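Local coordinates for beta-xylanase (Caldicellulosiruptor kristjanssonii, PDB 7NWN), which probably binds carbohydrate through a calcium-bearing family 9 module that belongs to a multimodular xylan-degrading enzyme, at residues Glu95-Glu100 with Gly163-Val168; Arg104-Gln109 with Asn193-Gly198. All blocks are in the same frame, centred on the assembly; numbering follows the deposited sequence.

Contact 1 is a strand pairing close to the middle of the β-sandwich-like module, and contact 2 is a meeting of two loops further out; their centres lie about 10 Å apart. Their segments alternate along the chain: 95-100, 104-109, 163-168, 193-198. Strand 93-99 runs straight on into the loop holding 104-109, while 193-198 leads into strand 198-202, the neighbour of strand 161-171 on its other edge. The two contacts touch where D99 OD2 lies 2.8 Å from R104 N, F164 N lies 2.9 Å from G198 O, and F97 packs against Y108 and F197. Thus the strand supplying D99 to the calcium site also packs F97 against both loops, joining sheet, loops and metal site.

Contact 1 (Glu95-Glu100 with Gly163-Val168). With CA (calcium ion), chain S.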
loop_
_atom_site.group_PDB
_atom_site.type_symbol
_atom_site.label_atom_id
_atom_site.label_comp_id
_atom_site.label_asym_id
_atom_site.label_seq_id
_atom_site.Cartn_x
_atom_site.Cartn_y
_atom_site.Cartn_z
ATOM N N GLU A 95 5.129 2.035 -2.859
ATOM C CA GLU A 95 5.349 0.597 -2.998
ATOM C C GLU A 95 4.615 -0.097 -1.854
ATOM O O GLU A 95 4.532 0.439 -0.739
ATOM C CB GLU A 95 6.831 0.295 -2.807
ATOM C CG GLU A 95 7.712 0.924 -3.885
ATOM C CD GLU A 95 9.173 0.563 -3.840
ATOM O OE1 GLU A 95 9.562 -0.299 -3.011
ATOM O OE2 GLU A 95 9.935 1.142 -4.626
ATOM N N ILE A 96 4.059 -1.268 -2.185
ATOM C CA ILE A 96 3.258 -2.065 -1.263
ATOM C C ILE A 96 3.899 -3.451 -1.264
ATOM O O ILE A 96 4.141 -3.995 -2.324
ATOM C CB ILE A 96 1.765 -2.104 -1.700
ATOM C CG1 ILE A 96 1.164 -0.685 -1.612
ATOM C CG2 ILE A 96 0.932 -3.062 -0.819
ATOM C CD1 ILE A 96 -0.032 -0.523 -2.536
ATOM N N PHE A 97 4.160 -3.967 -0.071
ATOM C CA PHE A 97 4.747 -5.280 0.133
ATOM C C PHE A 97 3.748 -6.119 0.931
ATOM O O PHE A 97 3.167 -5.596 1.880
ATOM C CB PHE A 97 6.002 -5.105 0.994
ATOM C CG PHE A 97 7.061 -4.127 0.500
ATOM C CD1 PHE A 97 6.887 -2.752 0.631
ATOM C CD2 PHE A 97 8.252 -4.598 -0.053
ATOM C CE1 PHE A 97 7.891 -1.866 0.255
ATOM C CE2 PHE A 97 9.272 -3.721 -0.429
ATOM C CZ PHE A 97 9.084 -2.357 -0.272
ATOM N N LEU A 98 3.583 -7.398 0.556
ATOM C CA LEU A 98 2.695 -8.297 1.287
ATOM C C LEU A 98 3.337 -9.688 1.437
ATOM O O LEU A 98 3.842 -10.257 0.460
ATOM C CB LEU A 98 1.365 -8.407 0.532
ATOM C CG LEU A 98 0.190 -8.984 1.337
ATOM C CD1 LEU A 98 -0.230 -8.050 2.467
ATOM C CD2 LEU A 98 -0.984 -9.288 0.394
ATOM N N ASP A 99 3.313 -10.210 2.673
ATOM C CA ASP A 99 3.672 -11.601 2.964
ATOM C C ASP A 99 2.353 -12.268 3.361
ATOM O O ASP A 99 1.938 -12.154 4.520
ATOM C CB ASP A 99 4.716 -11.631 4.088
ATOM C CG ASP A 99 5.058 -12.999 4.736
ATOM O OD1 ASP A 99 4.683 -14.077 4.192
ATOM O OD2 ASP A 99 5.668 -12.948 5.822
ATOM N N GLU A 100 1.689 -12.838 2.350
ATOM C CA GLU A 100 0.287 -13.234 2.453
ATOM C C GLU A 100 0.141 -14.424 3.405
ATOM O O GLU A 100 -0.799 -14.453 4.189
ATOM C CB GLU A 100 -0.268 -13.586 1.070
ATOM C CG GLU A 100 -1.781 -13.670 1.032
ATOM C CD GLU A 100 -2.381 -13.992 -0.325
ATOM O OE1 GLU A 100 -1.643 -14.077 -1.319
ATOM O OE2 GLU A 100 -3.594 -14.133 -0.387
ATOM N N GLY A 163 2.104 -10.238 6.714
ATOM C CA GLY A 163 3.152 -9.234 6.743
ATOM C C GLY A 163 2.840 -8.155 5.694
ATOM O O GLY A 163 2.338 -8.462 4.609
ATOM N N PHE A 164 3.167 -6.910 6.033
ATOM C CA PHE A 164 2.876 -5.794 5.149
ATOM C C PHE A 164 3.970 -4.747 5.327
ATOM O O PHE A 164 4.361 -4.467 6.458
ATOM C CB PHE A 164 1.495 -5.238 5.542
ATOM C CG PHE A 164 1.079 -3.980 4.832
ATOM C CD1 PHE A 164 0.520 -4.055 3.562
ATOM C CD2 PHE A 164 1.279 -2.747 5.417
ATOM C CE1 PHE A 164 0.175 -2.889 2.897
ATOM C CE2 PHE A 164 0.961 -1.582 4.723
ATOM C CZ PHE A 164 0.385 -1.668 3.489
ATOM N N GLU A 165 4.330 -4.061 4.234
ATOM C CA GLU A 165 5.104 -2.823 4.307
ATOM C C GLU A 165 4.525 -1.820 3.286
ATOM O O GLU A 165 3.931 -2.230 2.295
ATOM C CB GLU A 165 6.609 -3.123 4.092
ATOM C CG GLU A 165 7.555 -1.906 3.998
ATOM C CD GLU A 165 7.634 -0.962 5.192
ATOM O OE1 GLU A 165 6.588 -0.677 5.856
ATOM O OE2 GLU A 165 8.756 -0.477 5.485
ATOM N N PHE A 166 4.724 -0.527 3.576
ATOM C CA PHE A 166 4.386 0.616 2.744
ATOM C C PHE A 166 5.631 1.518 2.639
ATOM O O PHE A 166 6.258 1.840 3.645
ATOM C CB PHE A 166 3.199 1.369 3.362
ATOM C CG PHE A 166 2.758 2.562 2.554
ATOM C CD1 PHE A 166 2.000 2.417 1.396
ATOM C CD2 PHE A 166 3.177 3.839 2.930
ATOM C CE1 PHE A 166 1.654 3.533 0.646
ATOM C CE2 PHE A 166 2.831 4.947 2.171
ATOM C CZ PHE A 166 2.073 4.781 1.029
ATOM N N GLN A 167 5.941 1.957 1.418
ATOM C CA GLN A 167 7.045 2.874 1.150
ATOM C C GLN A 167 6.629 3.951 0.126
ATOM O O GLN A 167 5.933 3.673 -0.846
ATOM C CB GLN A 167 8.213 2.093 0.541
ATOM C CG GLN A 167 9.498 2.923 0.468
ATOM C CD GLN A 167 10.638 2.027 0.031
ATOM O OE1 GLN A 167 11.008 1.052 0.705
ATOM N NE2 GLN A 167 11.185 2.343 -1.125
ATOM N N VAL A 168 7.138 5.178 0.339
ATOM C CA VAL A 168 7.051 6.221 -0.663
ATOM C C VAL A 168 8.471 6.480 -1.147
ATOM O O VAL A 168 9.352 6.688 -0.327
ATOM C CB VAL A 168 6.489 7.494 -0.019
ATOM C CG1 VAL A 168 6.559 8.722 -0.941
ATOM C CG2 VAL A 168 5.075 7.256 0.509
HETATM CA CA CA S . 5.281 -15.271 2.501
HETATM O O HOH W 1 7.561 -14.776 3.423
#
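E95 N donates to Q167 O at 2.7 Å, with an N-H...O angle of 159°, and Q167 N returns a bond to E95 O. From this pair strands 93-99 and 161-171 run antiparallel, with F97/E165 and D99/G163 as further hydrogen-bonded pairs and I96/F166 and L98/F164 as non-hydrogen-bonded ones. D99 N donates to G163 O at 2.8 Å, and L98 CA makes a CA-H...O contact to G163 O at 3.3 Å.

I96, L98, F164 and F166 share one face, where I96, L98 and F166 pack onto V72, L70 and A74 of strand 69-77. There I96 CG2 lies 3.8 Å from F164 CE1, while L98 CD1 comes to the edge of the same ring. F97, E165, E95 and Q167 share the other face. The F97 ring stands beside E165, its CD1 3.5 Å from E165 CB. Because E165 bends at chi2 (60°), its carboxylate folds back and OE1 accepts F166 N from above the carboxylate plane at 2.9 Å; OE2 takes the backbone N of D185.

E95 and Q167 run side by side, with carboxylate and amide planes 32° apart and E95 OE1 3.6 Å from Q167 NE2. N169 serves both groups, while H114 and R116 hold the E95 carboxylate; a hexaethylene glycol, probably from the crystallisation liquor, bonds to E95 OE1. At the far end D99 OD1 binds calcium with D103, D111 and D112, and D99 OD2 accepts the backbone N of R104. One face is apolar core; the other sets F97 among paired polar groups and a metal ligand.

Contact 2 (Arg104-Gln109 with Asn193-Gly198); sequences RAISYQ and NPSLFG. With EDO (1,2-ethanediol), chain I.
P194 lays its CG over one face of the Y108 ring, a CH-pi contact 4.0 Å from CG to the ring centroid, and so ties the loop 104-109 to the short 3-10 turn at 194-196. An Asx turn begins that 3-10 turn: N193 OD1 takes the backbone N of S195 from above its carbonyl plane.

The tight part of the contact lies round P194. Its CD is wedged against the backbone at A105 O and S107 C, and its CG reaches Y108 CD1 at 3.6 Å. N193 N comes to the edge of the same tyrosine ring. The Y108 hydroxyl, bonded to A190 O, meets the rim of F197, with OH 3.4 Å from F197 CZ and lying in the plane of that ring; the two side chains cross at about a right angle. Y108 also rests on H114 of strand 112-118.

Towards solvent the fit is looser. I106, exposed, sets its CB away from the turn overall, yet CB and CG2 still touch it, with CG2 3.9 Å from S195 OG. R104 takes part through its backbone, R104 O lying 3.4 Å from S195 CB.

N193 joins the two regions. With CG anti to the backbone N (chi1 -174°), its amide oxygen is brought against I106, N193 OD1 lying 3.1 Å from I106 CA. An alanine here removes that oxygen, which would probably cost S195 OG and S195 N their shared side-chain acceptor and undo the Asx turn. Both S195 donors reach N193 OD1 from the same face of the amide, the hydroxyl OG of S195 at 2.7 Å.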
loop_
_atom_site.group_PDB
_atom_site.type_symbol
_atom_site.label_atom_id
_atom_site.label_comp_id
_atom_site.label_asym_id
_atom_site.label_seq_id
_atom_site.Cartn_x
_atom_site.Cartn_y
_atom_site.Cartn_z
ATOM N N ARG A 104 7.179 -14.922 7.097
ATOM C CA ARG A 104 8.258 -14.131 7.677
ATOM C C ARG A 104 9.625 -14.731 7.322
ATOM O O ARG A 104 10.542 -14.667 8.124
ATOM C CB ARG A 104 8.139 -14.105 9.205
ATOM C CG ARG A 104 7.102 -13.148 9.774
ATOM C CD ARG A 104 6.564 -13.662 11.105
ATOM N NE ARG A 104 5.974 -14.997 10.957
ATOM C CZ ARG A 104 5.477 -15.731 11.948
ATOM N NH1 ARG A 104 5.486 -15.270 13.185
ATOM N NH2 ARG A 104 4.961 -16.917 11.691
ATOM N N ALA A 105 9.764 -15.329 6.138
ATOM C CA ALA A 105 11.059 -15.756 5.643
ATOM C C ALA A 105 12.023 -14.551 5.528
ATOM O O ALA A 105 11.634 -13.376 5.650
ATOM C CB ALA A 105 10.844 -16.441 4.315
ATOM N N ILE A 106 13.314 -14.839 5.335
ATOM C CA ILE A 106 14.332 -13.798 5.297
ATOM C C ILE A 106 14.642 -13.485 3.835
ATOM O O ILE A 106 15.413 -12.587 3.544
ATOM C CB ILE A 106 15.585 -14.183 6.110
ATOM C CG1 ILE A 106 16.210 -15.502 5.635
ATOM C CG2 ILE A 106 15.297 -14.167 7.609
ATOM C CD1 ILE A 106 17.717 -15.528 5.791
ATOM N N SER A 107 14.032 -14.243 2.925
ATOM C CA SER A 107 14.139 -13.989 1.506
ATOM C C SER A 107 12.778 -14.304 0.866
ATOM O O SER A 107 11.916 -14.876 1.522
ATOM C CB SER A 107 15.311 -14.772 0.929
ATOM O OG SER A 107 14.935 -16.109 0.617
ATOM N N TYR A 108 12.551 -13.887 -0.387
ATOM C CA TYR A 108 11.198 -13.804 -0.921
ATOM C C TYR A 108 10.701 -15.210 -1.264
ATOM O O TYR A 108 11.344 -15.910 -2.035
ATOM C CB TYR A 108 11.110 -12.844 -2.128
ATOM C CG TYR A 108 10.725 -11.420 -1.776
ATOM C CD1 TYR A 108 11.509 -10.668 -0.909
ATOM C CD2 TYR A 108 9.570 -10.809 -2.283
ATOM C CE1 TYR A 108 11.139 -9.378 -0.520
ATOM C CE2 TYR A 108 9.207 -9.508 -1.925
ATOM C CZ TYR A 108 10.018 -8.772 -1.072
ATOM O OH TYR A 108 9.682 -7.500 -0.669
ATOM N N GLN A 109 9.515 -15.582 -0.768
ATOM C CA GLN A 109 8.921 -16.858 -1.164
ATOM C C GLN A 109 7.923 -16.630 -2.308
ATOM O O GLN A 109 7.742 -15.497 -2.780
ATOM C CB GLN A 109 8.218 -17.476 0.048
ATOM C CG GLN A 109 8.998 -17.390 1.348
ATOM C CD GLN A 109 10.238 -18.250 1.261
ATOM O OE1 GLN A 109 11.345 -17.791 1.522
ATOM N NE2 GLN A 109 10.071 -19.499 0.849
ATOM N N ASN A 193 13.870 -8.885 2.022
ATOM C CA ASN A 193 13.691 -9.607 3.263
ATOM C C ASN A 193 12.265 -9.426 3.824
ATOM O O ASN A 193 11.965 -8.468 4.536
ATOM C CB ASN A 193 14.769 -9.159 4.254
ATOM C CG ASN A 193 14.778 -9.950 5.545
ATOM O OD1 ASN A 193 13.917 -10.784 5.789
ATOM N ND2 ASN A 193 15.709 -9.630 6.421
ATOM N N PRO A 194 11.337 -10.387 3.597
ATOM C CA PRO A 194 9.969 -10.266 4.120
ATOM C C PRO A 194 9.827 -10.186 5.638
ATOM O O PRO A 194 8.856 -9.607 6.135
ATOM C CB PRO A 194 9.275 -11.478 3.513
ATOM C CG PRO A 194 10.061 -11.738 2.252
ATOM C CD PRO A 194 11.506 -11.524 2.686
ATOM N N SER A 195 10.839 -10.679 6.371
ATOM C CA SER A 195 10.801 -10.690 7.827
ATOM C C SER A 195 10.901 -9.282 8.375
ATOM O O SER A 195 10.654 -9.051 9.553
ATOM C CB SER A 195 11.896 -11.598 8.402
ATOM O OG SER A 195 13.185 -10.990 8.395
ATOM N N LEU A 196 11.262 -8.325 7.520
ATOM C CA LEU A 196 11.339 -6.941 7.963
ATOM C C LEU A 196 9.974 -6.243 7.882
ATOM O O LEU A 196 9.851 -5.094 8.348
ATOM C CB LEU A 196 12.357 -6.209 7.071
ATOM C CG LEU A 196 13.819 -6.628 7.205
ATOM C CD1 LEU A 196 14.717 -5.810 6.279
ATOM C CD2 LEU A 196 14.289 -6.497 8.643
ATOM N N PHE A 197 8.967 -6.885 7.235
ATOM C CA PHE A 197 7.648 -6.257 7.083
ATOM C C PHE A 197 7.029 -6.115 8.468
ATOM O O PHE A 197 7.380 -6.884 9.352
ATOM C CB PHE A 197 6.694 -7.149 6.287
ATOM C CG PHE A 197 7.099 -7.394 4.865
ATOM C CD1 PHE A 197 8.205 -6.743 4.326
ATOM C CD2 PHE A 197 6.361 -8.234 4.059
ATOM C CE1 PHE A 197 8.582 -6.963 3.013
ATOM C CE2 PHE A 197 6.725 -8.435 2.737
ATOM C CZ PHE A 197 7.850 -7.814 2.225
ATOM N N GLY A 198 6.108 -5.164 8.656
ATOM C CA GLY A 198 5.229 -5.153 9.816
ATOM C C GLY A 198 4.092 -6.164 9.641
ATOM O O GLY A 198 4.153 -7.040 8.764
HETATM C C1 EDO I . 7.521 -14.542 -5.891
HETATM O O1 EDO I . 7.760 -13.607 -4.785
HETATM C C2 EDO I . 6.851 -14.187 -7.211
HETATM O O2 EDO I . 7.601 -13.400 -8.160
#